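Side-chain contacts in beta-N-acetylhexosaminidase (Thermotoga neapolitana, PDB 5BZA), which probably hydrolyses terminal non-reducing N-acetyl-D-hexosamine residues in N-acetyl-beta-D-hexosaminides, as a member of glycoside hydrolase family 3: residues 365-370 with 428-433; 445-450 with 456-461. One frame throughout, in Å; residues are numbered along the deposited sequence.

Interaction 1 of 2, residues 365-370 with 428-433; sequences DDYDLI and FIIRNP
Tyr367 and Ile370, one helical turn apart, close over Ile430 and Arg431, which lie just beyond the end of a strand. The example illustrates how an alpha/beta domain can fasten a helix to the loop at a strand end largely by van der Waals packing. Along the helix, Asp366 comes first: it stays clear of the loop and hydrogen-bonds through OD2 to the hydroxyl of Thr450. Tyr367 then does most of the touching. Its CG is anti to its own carbonyl carbon (chi1 -58°), and from there the ring extends to the loop although its CB does not head that way. CE1 lies 3.8 Å from Ile430 CD1, the methyl meeting the ring at a slant. Farther out, the phenol oxygen OH rests against the aliphatic part of Arg431, 3.7 Å from CD and 3.9 Å from CG. The two side chains cross at about a right angle, and the ring plane stands 49° from the guanidinium plane. One turn after Tyr367, Ile370 completes the grip tip to tip, its CD1 4.2 Å from Ile430 CD1. That single methyl of Ile430 is thus shared between a ring carbon of Tyr367 and the end of Ile370. Tyr367 and Ile370 also pack on Val351 of strand 347-352, while Ile430 leans on Thr447 after strand 443-446. Helix 364-377 therefore lies against the sheet near the ends of strands 347-352 and 425-429, beside helix 452-463, whose Pro452 touches Asp366 and Leu369.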
loop_
_atom_site.group_PDB
_atom_site.type_symbol
_atom_site.label_atom_id
_atom_site.label_comp_id
_atom_site.label_asym_id
_atom_site.label_seq_id
_atom_site.Cartn_x
_atom_site.Cartn_y
_atom_site.Cartn_z
ATOM N N ASP B 365 -3.540 7.663 -15.715
ATOM C CA ASP B 365 -3.993 6.306 -15.428
ATOM C C ASP B 365 -5.459 6.327 -15.011
ATOM O O ASP B 365 -6.224 5.400 -15.356
ATOM C CB ASP B 365 -3.136 5.601 -14.365
ATOM C CG ASP B 365 -1.636 5.633 -14.669
ATOM O OD1 ASP B 365 -1.240 5.347 -15.829
ATOM O OD2 ASP B 365 -0.843 5.777 -13.703
ATOM N N ASP B 366 -5.866 7.412 -14.340
ATOM C CA ASP B 366 -7.277 7.591 -13.971
ATOM C C ASP B 366 -8.197 7.550 -15.212
ATOM O O ASP B 366 -9.248 6.846 -15.250
ATOM C CB ASP B 366 -7.484 8.920 -13.216
ATOM C CG ASP B 366 -6.764 8.980 -11.858
ATOM O OD1 ASP B 366 -6.197 7.977 -11.401
ATOM O OD2 ASP B 366 -6.814 10.047 -11.201
ATOM N N TYR B 367 -7.768 8.285 -16.240
ATOM C CA TYR B 367 -8.502 8.355 -17.506
ATOM C C TYR B 367 -8.625 6.968 -18.072
ATOM O O TYR B 367 -9.698 6.573 -18.512
ATOM C CB TYR B 367 -7.816 9.272 -18.529
ATOM C CG TYR B 367 -7.636 10.686 -18.055
ATOM C CD1 TYR B 367 -8.511 11.235 -17.130
ATOM C CD2 TYR B 367 -6.635 11.501 -18.585
ATOM C CE1 TYR B 367 -8.369 12.536 -16.693
ATOM C CE2 TYR B 367 -6.487 12.824 -18.159
ATOM C CZ TYR B 367 -7.353 13.332 -17.207
ATOM O OH TYR B 367 -7.229 14.634 -16.770
ATOM N N ASP B 368 -7.507 6.254 -18.098
ATOM C CA ASP B 368 -7.523 4.856 -18.548
ATOM C C ASP B 368 -8.536 4.001 -17.798
ATOM O O ASP B 368 -9.119 3.077 -18.363
ATOM C CB ASP B 368 -6.143 4.202 -18.367
ATOM C CG ASP B 368 -5.134 4.665 -19.387
ATOM O OD1 ASP B 368 -5.539 5.338 -20.344
ATOM O OD2 ASP B 368 -3.933 4.350 -19.237
ATOM N N LEU B 369 -8.770 4.311 -16.530
ATOM C CA LEU B 369 -9.647 3.460 -15.733
ATOM C C LEU B 369 -11.143 3.794 -15.888
ATOM O O LEU B 369 -12.005 2.966 -15.572
ATOM C CB LEU B 369 -9.208 3.523 -14.264
ATOM C CG LEU B 369 -8.087 2.487 -14.027
ATOM C CD1 LEU B 369 -7.445 2.598 -12.649
ATOM C CD2 LEU B 369 -8.600 1.046 -14.281
ATOM N N ILE B 370 -11.454 4.989 -16.390
ATOM C CA ILE B 370 -12.867 5.395 -16.569
ATOM C C ILE B 370 -13.787 4.380 -17.318
ATOM O O ILE B 370 -14.961 4.180 -16.933
ATOM C CB ILE B 370 -12.935 6.805 -17.290
ATOM C CG1 ILE B 370 -12.324 7.877 -16.379
ATOM C CG2 ILE B 370 -14.381 7.172 -17.708
ATOM C CD1 ILE B 370 -12.406 9.357 -16.926
ATOM N N PHE B 428 -19.145 15.433 -17.756
ATOM C CA PHE B 428 -18.523 15.129 -16.484
ATOM C C PHE B 428 -17.335 16.052 -16.338
ATOM O O PHE B 428 -16.307 15.856 -16.998
ATOM C CB PHE B 428 -18.092 13.640 -16.396
ATOM C CG PHE B 428 -19.247 12.659 -16.370
ATOM C CD1 PHE B 428 -19.926 12.327 -17.538
ATOM C CD2 PHE B 428 -19.631 12.038 -15.177
ATOM C CE1 PHE B 428 -20.994 11.404 -17.519
ATOM C CE2 PHE B 428 -20.702 11.113 -15.149
ATOM C CZ PHE B 428 -21.382 10.806 -16.318
ATOM N N ILE B 429 -17.460 17.063 -15.486
ATOM C CA ILE B 429 -16.338 17.973 -15.308
ATOM C C ILE B 429 -15.463 17.474 -14.184
ATOM O O ILE B 429 -15.816 17.572 -13.016
ATOM C CB ILE B 429 -16.777 19.456 -15.072
ATOM C CG1 ILE B 429 -17.179 20.087 -16.417
ATOM C CG2 ILE B 429 -15.565 20.278 -14.655
ATOM C CD1 ILE B 429 -18.652 20.119 -16.727
ATOM N N ILE B 430 -14.333 16.895 -14.566
ATOM C CA ILE B 430 -13.573 16.086 -13.629
ATOM C C ILE B 430 -12.270 16.686 -13.115
ATOM O O ILE B 430 -11.663 16.129 -12.213
ATOM C CB ILE B 430 -13.281 14.691 -14.232
ATOM C CG1 ILE B 430 -12.384 14.783 -15.464
ATOM C CG2 ILE B 430 -14.588 13.975 -14.524
ATOM C CD1 ILE B 430 -11.969 13.395 -15.976
ATOM N N ARG B 431 -11.805 17.774 -13.723
ATOM C CA ARG B 431 -10.648 18.498 -13.194
ATOM C C ARG B 431 -11.068 19.869 -12.715
ATOM O O ARG B 431 -11.539 20.027 -11.592
ATOM C CB ARG B 431 -9.541 18.634 -14.219
ATOM C CG ARG B 431 -8.806 17.385 -14.415
ATOM C CD ARG B 431 -7.396 17.689 -14.719
ATOM N NE ARG B 431 -6.871 18.479 -13.611
ATOM C CZ ARG B 431 -5.579 18.612 -13.340
ATOM N NH1 ARG B 431 -4.676 17.965 -14.076
ATOM N NH2 ARG B 431 -5.190 19.376 -12.325
ATOM N N ASN B 432 -10.844 20.865 -13.569
ATOM C CA ASN B 432 -11.133 22.248 -13.257
ATOM C C ASN B 432 -12.631 22.516 -13.191
ATOM O O ASN B 432 -13.287 22.615 -14.225
ATOM C CB ASN B 432 -10.454 23.131 -14.311
ATOM C CG ASN B 432 -10.612 24.618 -14.024
ATOM O OD1 ASN B 432 -10.961 25.020 -12.898
ATOM N ND2 ASN B 432 -10.275 25.453 -15.022
ATOM N N PRO B 433 -13.186 22.669 -11.978
ATOM C CA PRO B 433 -14.648 22.781 -11.903
ATOM C C PRO B 433 -15.171 24.115 -12.488
ATOM O O PRO B 433 -16.381 24.268 -12.692
ATOM C CB PRO B 433 -14.931 22.658 -10.394
ATOM C CG PRO B 433 -13.733 23.206 -9.757
ATOM C CD PRO B 433 -12.572 22.756 -10.641
#

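Interaction 2 of 2, residues 445-450 with 456-461. With CD (cadmium ion), chain M.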
loop_
_atom_site.group_PDB
_atom_site.type_symbol
_atom_site.label_atom_id
_atom_site.label_comp_id
_atom_site.label_asym_id
_atom_site.label_seq_id
_atom_site.Cartn_x
_atom_site.Cartn_y
_atom_site.Cartn_z
ATOM N N VAL B 445 -22.380 17.036 -14.603
ATOM C CA VAL B 445 -21.992 16.397 -13.338
ATOM C C VAL B 445 -20.582 16.883 -12.960
ATOM O O VAL B 445 -19.674 16.865 -13.809
ATOM C CB VAL B 445 -22.002 14.825 -13.433
ATOM C CG1 VAL B 445 -21.318 14.197 -12.209
ATOM C CG2 VAL B 445 -23.412 14.298 -13.547
ATOM N N ILE B 446 -20.398 17.361 -11.727
ATOM C CA ILE B 446 -19.053 17.780 -11.287
ATOM C C ILE B 446 -18.512 16.827 -10.207
ATOM O O ILE B 446 -19.202 16.575 -9.213
ATOM C CB ILE B 446 -19.024 19.236 -10.725
ATOM C CG1 ILE B 446 -19.746 20.222 -11.665
ATOM C CG2 ILE B 446 -17.577 19.675 -10.495
ATOM C CD1 ILE B 446 -19.904 21.603 -11.062
ATOM N N THR B 447 -17.296 16.306 -10.401
ATOM C CA THR B 447 -16.754 15.291 -9.486
ATOM C C THR B 447 -15.718 15.816 -8.509
ATOM O O THR B 447 -15.528 15.239 -7.449
ATOM C CB THR B 447 -16.123 14.103 -10.241
ATOM O OG1 THR B 447 -15.026 14.554 -11.061
ATOM C CG2 THR B 447 -17.163 13.400 -11.067
ATOM N N HIS B 448 -15.030 16.883 -8.916
ATOM C CA HIS B 448 -13.906 17.491 -8.206
ATOM C C HIS B 448 -12.669 16.595 -8.154
ATOM O O HIS B 448 -11.717 16.891 -7.419
ATOM C CB HIS B 448 -14.297 17.918 -6.784
ATOM C CG HIS B 448 -15.406 18.924 -6.741
ATOM N ND1 HIS B 448 -16.707 18.587 -6.438
ATOM C CD2 HIS B 448 -15.412 20.255 -7.014
ATOM C CE1 HIS B 448 -17.464 19.673 -6.482
ATOM N NE2 HIS B 448 -16.706 20.688 -6.844
ATOM N N SER B 449 -12.652 15.555 -8.994
ATOM C CA SER B 449 -11.543 14.612 -8.999
ATOM C C SER B 449 -11.533 13.693 -10.231
ATOM O O SER B 449 -12.576 13.327 -10.748
ATOM C CB SER B 449 -11.585 13.741 -7.732
ATOM O OG SER B 449 -10.506 12.829 -7.760
ATOM N N THR B 450 -10.342 13.316 -10.677
ATOM C CA THR B 450 -10.214 12.352 -11.752
ATOM C C THR B 450 -10.205 10.898 -11.209
ATOM O O THR B 450 -10.106 9.950 -11.977
ATOM C CB THR B 450 -8.937 12.617 -12.556
ATOM O OG1 THR B 450 -7.819 12.633 -11.655
ATOM C CG2 THR B 450 -9.013 13.995 -13.281
ATOM N N TYR B 456 -16.794 6.490 -10.161
ATOM C CA TYR B 456 -17.691 5.433 -9.663
ATOM C C TYR B 456 -18.849 6.084 -8.921
ATOM O O TYR B 456 -20.037 5.821 -9.202
ATOM C CB TYR B 456 -16.883 4.490 -8.752
ATOM C CG TYR B 456 -17.622 3.428 -7.972
ATOM C CD1 TYR B 456 -18.307 3.739 -6.796
ATOM C CD2 TYR B 456 -17.570 2.097 -8.374
ATOM C CE1 TYR B 456 -18.959 2.748 -6.058
ATOM C CE2 TYR B 456 -18.206 1.089 -7.642
ATOM C CZ TYR B 456 -18.890 1.419 -6.479
ATOM O OH TYR B 456 -19.509 0.428 -5.761
ATOM N N LYS B 457 -18.518 7.005 -8.022
ATOM C CA LYS B 457 -19.570 7.654 -7.254
ATOM C C LYS B 457 -20.453 8.545 -8.138
ATOM O O LYS B 457 -21.658 8.677 -7.891
ATOM C CB LYS B 457 -18.979 8.479 -6.112
ATOM C CG LYS B 457 -18.517 7.630 -4.947
ATOM C CD LYS B 457 -19.691 6.835 -4.358
ATOM C CE LYS B 457 -19.234 5.750 -3.395
ATOM N NZ LYS B 457 -20.382 5.091 -2.723
ATOM N N SER B 458 -19.874 9.122 -9.194
ATOM C CA SER B 458 -20.665 9.991 -10.077
ATOM C C SER B 458 -21.679 9.126 -10.842
ATOM O O SER B 458 -22.842 9.537 -10.998
ATOM C CB SER B 458 -19.760 10.817 -11.006
ATOM O OG SER B 458 -19.384 10.140 -12.194
ATOM N N PHE B 459 -21.280 7.914 -11.253
ATOM C CA PHE B 459 -22.235 7.028 -11.920
ATOM C C PHE B 459 -23.337 6.629 -10.942
ATOM O O PHE B 459 -24.532 6.592 -11.301
ATOM C CB PHE B 459 -21.547 5.796 -12.515
ATOM C CG PHE B 459 -20.551 6.127 -13.580
ATOM C CD1 PHE B 459 -20.779 7.184 -14.459
ATOM C CD2 PHE B 459 -19.378 5.412 -13.697
ATOM C CE1 PHE B 459 -19.865 7.506 -15.426
ATOM C CE2 PHE B 459 -18.449 5.722 -14.678
ATOM C CZ PHE B 459 -18.694 6.770 -15.549
ATOM N N GLN B 460 -22.948 6.342 -9.703
ATOM C CA GLN B 460 -23.944 5.975 -8.688
ATOM C C GLN B 460 -24.976 7.071 -8.470
ATOM O O GLN B 460 -26.197 6.811 -8.389
ATOM C CB GLN B 460 -23.273 5.659 -7.353
ATOM C CG GLN B 460 -22.738 4.237 -7.222
ATOM C CD GLN B 460 -22.339 3.899 -5.791
ATOM O OE1 GLN B 460 -21.946 4.781 -5.022
ATOM N NE2 GLN B 460 -22.446 2.610 -5.424
ATOM N N HIS B 461 -24.479 8.301 -8.398
ATOM C CA HIS B 461 -25.326 9.456 -8.133
ATOM C C HIS B 461 -26.242 9.706 -9.309
ATOM O O HIS B 461 -27.418 10.008 -9.148
ATOM C CB HIS B 461 -24.480 10.689 -7.822
ATOM C CG HIS B 461 -24.303 10.917 -6.353
ATOM N ND1 HIS B 461 -25.273 11.509 -5.570
ATOM C CD2 HIS B 461 -23.280 10.618 -5.518
ATOM C CE1 HIS B 461 -24.866 11.537 -4.314
ATOM N NE2 HIS B 461 -23.655 11.011 -4.256
HETATM CD CD CD M . -17.540 23.268 -7.027
#
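The His448 imidazole has Ile446 CG2 over one face, 3.9 Å above the plane and displaced toward the rim, and a cadmium ion at its edge. The metal lies in the ring plane, 2.7 Å from NE2. ND1 is hydrogen-bonded to the carbonyl of Ala332, which helps fix the ring's rotation and leaves NE2 to the metal; Lys86 of the second subunit packs against the same side chain. This histidine belongs to the loop of a beta-alpha unit, in which a short loop joins strand 443-446 to helix 452-463, laid back against the sheet. The principle is simple: a small residue on the helix lets it come close. Here that residue is Ser458, whose CB meets Thr447 CG2 at 3.7 Å and Val445 CG1 at 3.9 Å. Its hydroxyl turns back to the carbonyl of Val455 in the same helix. Thr447 works with both branches. With OG1 set between the backbone N and the carbonyl carbon (chi1 61°), CG2 is directed at the serine while OG1 donates a 2.8 Å hydrogen bond to Ser449 O, a bond within the loop, spanning two residues. Exchange of Thr447 for an alanine removes both branches and would probably leave a gap beside Ser458 CB and the Ser449 carbonyl without its hydroxyl donor. On another side of the helix, Lys457 forms salt bridges with Asp47 and Glu330, and its NZ also donates to Gln460 OE1 at 2.8 Å, with a C=O...N angle of 140° and a tilt of 15° from the amide plane.

Followed from its N-terminal side, the chain reaches helix 364-377 first, and all four segments belong to the beta-N-acetylglucosaminidase C-terminal domain family. Interaction 1 closes a long loop running from helix 364-377 through strands 380-386 and 399-404 and helix 411-418 to the end of strand 425-429. Only then does interaction 2 open, closing a short loop between strand 443-446 and helix 452-463; the two follow in series, neither nesting nor crossing. Their centres are 9 Å apart. Neighbouring strands join them, Ile429 N probably hydrogen-bonding to Val445 O at 2.8 Å, and Phe428 CE2 packs 3.4 Å from Ser458 OG. Together they tie two adjacent helices to one sheet, and both touch the second subunit.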